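Local coordinates for glutamyl-tRNA(Gln) amidotransferase subunit F, mitochondrial (Saccharomyces cerevisiae, PDB 4N0H), which serves as a subunit of a mitochondrial amidotransferase complex and belongs to a family related to GatC, probably packing against a partner subunit, at residues C[44-56]-C[65-77]. Residues are numbered along the deposited sequence; the frame is centred on the assembly and turned at random.
Sequences EPPSAEAVKKLLR and ADIKEIQMRLAKQ
Pro46 O accepts a hydrogen bond from the side-chain amide of Gln71, NE2 standing 2.9 Å from the oxygen with an N-H...O angle of 163°. The donor lies in the carbonyl plane and the oxygen in the plane of the amide, a well-directed bond that illustrates how one glutamine can tie a helix to the residues just before another helix. CG of Gln71 is anti to its carbonyl carbon and the chain runs extended beyond it (chi2 177°), carrying the amide to the turn just before helix 48-56; on the way Gln71 CG packs against Val51 CG2 at 3.7 Å.

The two prolines before this helix lie along helix 67-77: Pro45 and Met72 run side by side, Pro45 CG 3.6 Å from Met72 CE, and Pro45 CB lies against Ala75 CB, while Pro46 CG meets Leu74 CD2 at 3.6 Å. Farther along, Ile67 enters helix 48-56 as a knob among Ala48, Val51, Lys52 and Leu55, Ile67 CG2 lying 3.7 Å from Ala48 CB. The side chains of Val51 and Ile70 cross at a slant, Val51 CG1 lying 3.7 Å from Ile70 CG2, and Leu55 CD2 meets Ile70 CD1 tip to tip at 4.0 Å.

The segment axes cross at 92°, a nearly perpendicular pair. Leu54 and Leu55 also pack on another protein chain. Apolar packing supplies most of the contact, and the single side-chain to backbone bond, being directional, probably sets where the two prolines lie on helix 67-77.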
loop_
_atom_site.group_PDB
_atom_site.type_symbol
_atom_site.label_atom_id
_atom_site.label_comp_id
_atom_site.label_asym_id
_atom_site.label_seq_id
_atom_site.Cartn_x
_atom_site.Cartn_y
_atom_site.Cartn_z
ATOM N N GLU C 44 -13.090 26.629 10.148
ATOM C CA GLU C 44 -13.951 26.576 8.971
ATOM C C GLU C 44 -13.982 25.164 8.392
ATOM O O GLU C 44 -13.201 24.838 7.497
ATOM C CB GLU C 44 -13.469 27.567 7.908
ATOM C CG GLU C 44 -14.459 27.797 6.776
ATOM C CD GLU C 44 -15.642 28.649 7.198
ATOM O OE1 GLU C 44 -15.499 29.436 8.160
ATOM O OE2 GLU C 44 -16.719 28.532 6.573
ATOM N N PRO C 45 -14.892 24.320 8.903
ATOM C CA PRO C 45 -15.004 22.918 8.484
ATOM C C PRO C 45 -15.349 22.810 7.007
ATOM O O PRO C 45 -15.816 23.789 6.425
ATOM C CB PRO C 45 -16.176 22.393 9.325
ATOM C CG PRO C 45 -16.303 23.347 10.460
ATOM C CD PRO C 45 -15.908 24.676 9.906
ATOM N N PRO C 46 -15.113 21.637 6.398
ATOM C CA PRO C 46 -15.590 21.424 5.029
ATOM C C PRO C 46 -17.112 21.468 5.014
ATOM O O PRO C 46 -17.734 21.158 6.031
ATOM C CB PRO C 46 -15.095 20.012 4.700
ATOM C CG PRO C 46 -14.890 19.359 6.028
ATOM C CD PRO C 46 -14.419 20.453 6.933
ATOM N N SER C 47 -17.699 21.852 3.886
ATOM C CA SER C 47 -19.148 22.009 3.801
ATOM C C SER C 47 -19.846 20.659 3.872
ATOM O O SER C 47 -19.219 19.614 3.706
ATOM C CB SER C 47 -19.539 22.729 2.510
ATOM O OG SER C 47 -19.235 21.943 1.371
ATOM N N ALA C 48 -21.152 20.691 4.125
ATOM C CA ALA C 48 -21.956 19.478 4.181
ATOM C C ALA C 48 -21.948 18.776 2.827
ATOM O O ALA C 48 -22.050 17.553 2.752
ATOM C CB ALA C 48 -23.385 19.810 4.601
ATOM N N GLU C 49 -21.835 19.562 1.760
ATOM C CA GLU C 49 -21.762 19.014 0.412
ATOM C C GLU C 49 -20.415 18.331 0.188
ATOM O O GLU C 49 -20.303 17.413 -0.625
ATOM C CB GLU C 49 -21.979 20.112 -0.630
ATOM N N ALA C 50 -19.395 18.782 0.914
ATOM C CA ALA C 50 -18.074 18.170 0.826
ATOM C C ALA C 50 -18.065 16.820 1.531
ATOM O O ALA C 50 -17.463 15.865 1.047
ATOM C CB ALA C 50 -17.015 19.088 1.417
ATOM N N VAL C 51 -18.738 16.751 2.676
ATOM C CA VAL C 51 -18.833 15.510 3.438
ATOM C C VAL C 51 -19.626 14.448 2.676
ATOM O O VAL C 51 -19.239 13.280 2.638
ATOM C CB VAL C 51 -19.443 15.752 4.838
ATOM C CG1 VAL C 51 -19.849 14.437 5.492
ATOM C CG2 VAL C 51 -18.457 16.509 5.719
ATOM N N LYS C 52 -20.729 14.861 2.058
ATOM C CA LYS C 52 -21.536 13.941 1.261
ATOM C C LYS C 52 -20.735 13.392 0.081
ATOM O O LYS C 52 -20.816 12.201 -0.235
ATOM C CB LYS C 52 -22.822 14.618 0.783
ATOM C CG LYS C 52 -23.774 14.971 1.918
ATOM C CD LYS C 52 -25.095 15.516 1.401
ATOM C CE LYS C 52 -26.038 15.842 2.550
ATOM N NZ LYS C 52 -27.331 16.414 2.068
ATOM N N LYS C 53 -19.954 14.260 -0.557
ATOM C CA LYS C 53 -19.053 13.838 -1.622
ATOM C C LYS C 53 -18.052 12.808 -1.102
ATOM O O LYS C 53 -17.825 11.780 -1.732
ATOM C CB LYS C 53 -18.307 15.037 -2.210
ATOM C CG LYS C 53 -17.274 14.650 -3.260
ATOM C CD LYS C 53 -16.447 15.840 -3.725
ATOM C CE LYS C 53 -14.968 15.617 -3.444
ATOM N NZ LYS C 53 -14.094 16.526 -4.240
ATOM N N LEU C 54 -17.470 13.093 0.057
ATOM C CA LEU C 54 -16.491 12.205 0.680
ATOM C C LEU C 54 -17.082 10.840 1.038
ATOM O O LEU C 54 -16.437 9.808 0.852
ATOM C CB LEU C 54 -15.895 12.866 1.928
ATOM C CG LEU C 54 -14.446 13.360 1.889
ATOM C CD1 LEU C 54 -13.833 13.281 0.495
ATOM C CD2 LEU C 54 -14.347 14.775 2.441
ATOM N N LEU C 55 -18.307 10.838 1.554
ATOM C CA LEU C 55 -18.992 9.593 1.907
ATOM C C LEU C 55 -19.255 8.727 0.674
ATOM O O LEU C 55 -19.208 7.499 0.741
ATOM C CB LEU C 55 -20.310 9.890 2.634
ATOM C CG LEU C 55 -20.205 10.421 4.067
ATOM C CD1 LEU C 55 -21.515 11.069 4.507
ATOM C CD2 LEU C 55 -19.794 9.316 5.035
ATOM N N ARG C 56 -19.535 9.379 -0.449
ATOM C CA ARG C 56 -19.777 8.689 -1.708
ATOM C C ARG C 56 -18.493 8.062 -2.256
ATOM O O ARG C 56 -18.484 6.909 -2.685
ATOM C CB ARG C 56 -20.380 9.659 -2.727
ATOM C CG ARG C 56 -20.217 9.233 -4.175
ATOM C CD ARG C 56 -21.020 10.128 -5.110
ATOM N NE ARG C 56 -20.662 11.540 -4.987
ATOM C CZ ARG C 56 -19.660 12.120 -5.642
ATOM N NH1 ARG C 56 -18.898 11.411 -6.466
ATOM N NH2 ARG C 56 -19.416 13.413 -5.471
ATOM N N ALA C 65 -25.846 9.004 8.466
ATOM C CA ALA C 65 -24.594 9.723 8.669
ATOM C C ALA C 65 -24.831 11.046 9.388
ATOM O O ALA C 65 -25.699 11.828 9.001
ATOM C CB ALA C 65 -23.891 9.957 7.343
ATOM N N ASP C 66 -24.055 11.284 10.440
ATOM C CA ASP C 66 -24.122 12.535 11.183
ATOM C C ASP C 66 -23.206 13.556 10.514
ATOM O O ASP C 66 -22.022 13.644 10.840
ATOM C CB ASP C 66 -23.693 12.304 12.633
ATOM C CG ASP C 66 -24.137 13.418 13.563
ATOM O OD1 ASP C 66 -24.274 14.572 13.100
ATOM O OD2 ASP C 66 -24.347 13.138 14.763
ATOM N N ILE C 67 -23.763 14.328 9.584
ATOM C CA ILE C 67 -22.972 15.223 8.739
ATOM C C ILE C 67 -22.185 16.274 9.524
ATOM O O ILE C 67 -21.002 16.495 9.261
ATOM C CB ILE C 67 -23.849 15.922 7.677
ATOM C CG1 ILE C 67 -24.606 14.886 6.845
ATOM C CG2 ILE C 67 -22.996 16.801 6.773
ATOM C CD1 ILE C 67 -23.701 13.963 6.042
ATOM N N LYS C 68 -22.839 16.913 10.488
ATOM C CA LYS C 68 -22.191 17.951 11.285
ATOM C C LYS C 68 -21.043 17.376 12.111
ATOM O O LYS C 68 -19.992 18.004 12.259
ATOM C CB LYS C 68 -23.204 18.638 12.202
ATOM C CG LYS C 68 -22.709 19.953 12.780
ATOM C CD LYS C 68 -22.708 21.053 11.728
ATOM C CE LYS C 68 -24.096 21.646 11.542
ATOM N NZ LYS C 68 -24.543 22.376 12.760
ATOM N N GLU C 69 -21.253 16.175 12.643
ATOM C CA GLU C 69 -20.241 15.489 13.436
ATOM C C GLU C 69 -19.016 15.132 12.595
ATOM O O GLU C 69 -17.881 15.237 13.060
ATOM C CB GLU C 69 -20.832 14.229 14.074
ATOM C CG GLU C 69 -19.831 13.381 14.838
ATOM C CD GLU C 69 -20.493 12.236 15.584
ATOM O OE1 GLU C 69 -21.711 12.323 15.849
ATOM O OE2 GLU C 69 -19.795 11.250 15.902
ATOM N N ILE C 70 -19.253 14.708 11.357
ATOM C CA ILE C 70 -18.165 14.418 10.431
ATOM C C ILE C 70 -17.418 15.701 10.072
ATOM O O ILE C 70 -16.190 15.714 10.009
ATOM C CB ILE C 70 -18.675 13.721 9.146
ATOM C CG1 ILE C 70 -19.390 12.415 9.497
ATOM C CG2 ILE C 70 -17.524 13.445 8.196
ATOM C CD1 ILE C 70 -19.944 11.671 8.301
ATOM N N GLN C 71 -18.170 16.778 9.850
ATOM C CA GLN C 71 -17.591 18.093 9.579
ATOM C C GLN C 71 -16.645 18.538 10.687
ATOM O O GLN C 71 -15.550 19.026 10.417
ATOM C CB GLN C 71 -18.691 19.145 9.421
ATOM C CG GLN C 71 -19.395 19.140 8.079
ATOM C CD GLN C 71 -20.524 20.148 8.026
ATOM O OE1 GLN C 71 -21.603 19.917 8.572
ATOM N NE2 GLN C 71 -20.280 21.280 7.373
ATOM N N MET C 72 -17.086 18.373 11.931
ATOM C CA MET C 72 -16.316 18.794 13.098
ATOM C C MET C 72 -15.026 17.997 13.225
ATOM O O MET C 72 -13.941 18.569 13.345
ATOM C CB MET C 72 -17.143 18.616 14.374
ATOM C CG MET C 72 -17.393 19.894 15.170
ATOM S SD MET C 72 -18.767 20.886 14.545
ATOM C CE MET C 72 -17.935 21.960 13.377
ATOM N N ARG C 73 -15.159 16.675 13.207
ATOM C CA ARG C 73 -14.023 15.774 13.356
ATOM C C ARG C 73 -12.989 16.012 12.262
ATOM O O ARG C 73 -11.793 16.117 12.534
ATOM C CB ARG C 73 -14.494 14.320 13.325
ATOM C CG ARG C 73 -13.414 13.308 13.667
ATOM C CD ARG C 73 -13.920 11.884 13.512
ATOM N NE ARG C 73 -14.290 11.586 12.131
ATOM C CZ ARG C 73 -15.536 11.379 11.713
ATOM N NH1 ARG C 73 -16.546 11.424 12.572
ATOM N NH2 ARG C 73 -15.771 11.114 10.433
ATOM N N LEU C 74 -13.468 16.103 11.026
ATOM C CA LEU C 74 -12.611 16.354 9.874
ATOM C C LEU C 74 -11.909 17.707 10.005
ATOM O O LEU C 74 -10.729 17.838 9.678
ATOM C CB LEU C 74 -13.445 16.294 8.594
ATOM C CG LEU C 74 -12.775 16.136 7.232
ATOM C CD1 LEU C 74 -11.768 14.990 7.232
ATOM C CD2 LEU C 74 -13.843 15.897 6.174
ATOM N N ALA C 75 -12.638 18.707 10.496
ATOM C CA ALA C 75 -12.070 20.034 10.719
ATOM C C ALA C 75 -10.872 19.977 11.663
ATOM O O ALA C 75 -9.842 20.599 11.406
ATOM C CB ALA C 75 -13.133 20.987 11.262
ATOM N N LYS C 76 -11.013 19.224 12.750
ATOM C CA LYS C 76 -9.931 19.055 13.715
ATOM C C LYS C 76 -8.763 18.301 13.097
ATOM O O LYS C 76 -7.602 18.671 13.282
ATOM C CB LYS C 76 -10.425 18.310 14.957
ATOM C CG LYS C 76 -11.523 19.034 15.720
ATOM C CD LYS C 76 -11.933 18.259 16.959
ATOM C CE LYS C 76 -12.960 19.027 17.776
ATOM N NZ LYS C 76 -13.334 18.295 19.019
ATOM N N GLN C 77 -9.076 17.235 12.365
ATOM C CA GLN C 77 -8.051 16.433 11.710
ATOM C C GLN C 77 -7.251 17.275 10.728
ATOM O O GLN C 77 -6.024 17.226 10.713
ATOM C CB GLN C 77 -8.685 15.242 10.988
ATOM C CG GLN C 77 -9.234 14.172 11.917
ATOM C CD GLN C 77 -10.072 13.143 11.185
ATOM O OE1 GLN C 77 -10.693 13.445 10.166
ATOM N NE2 GLN C 77 -10.093 11.919 11.701
#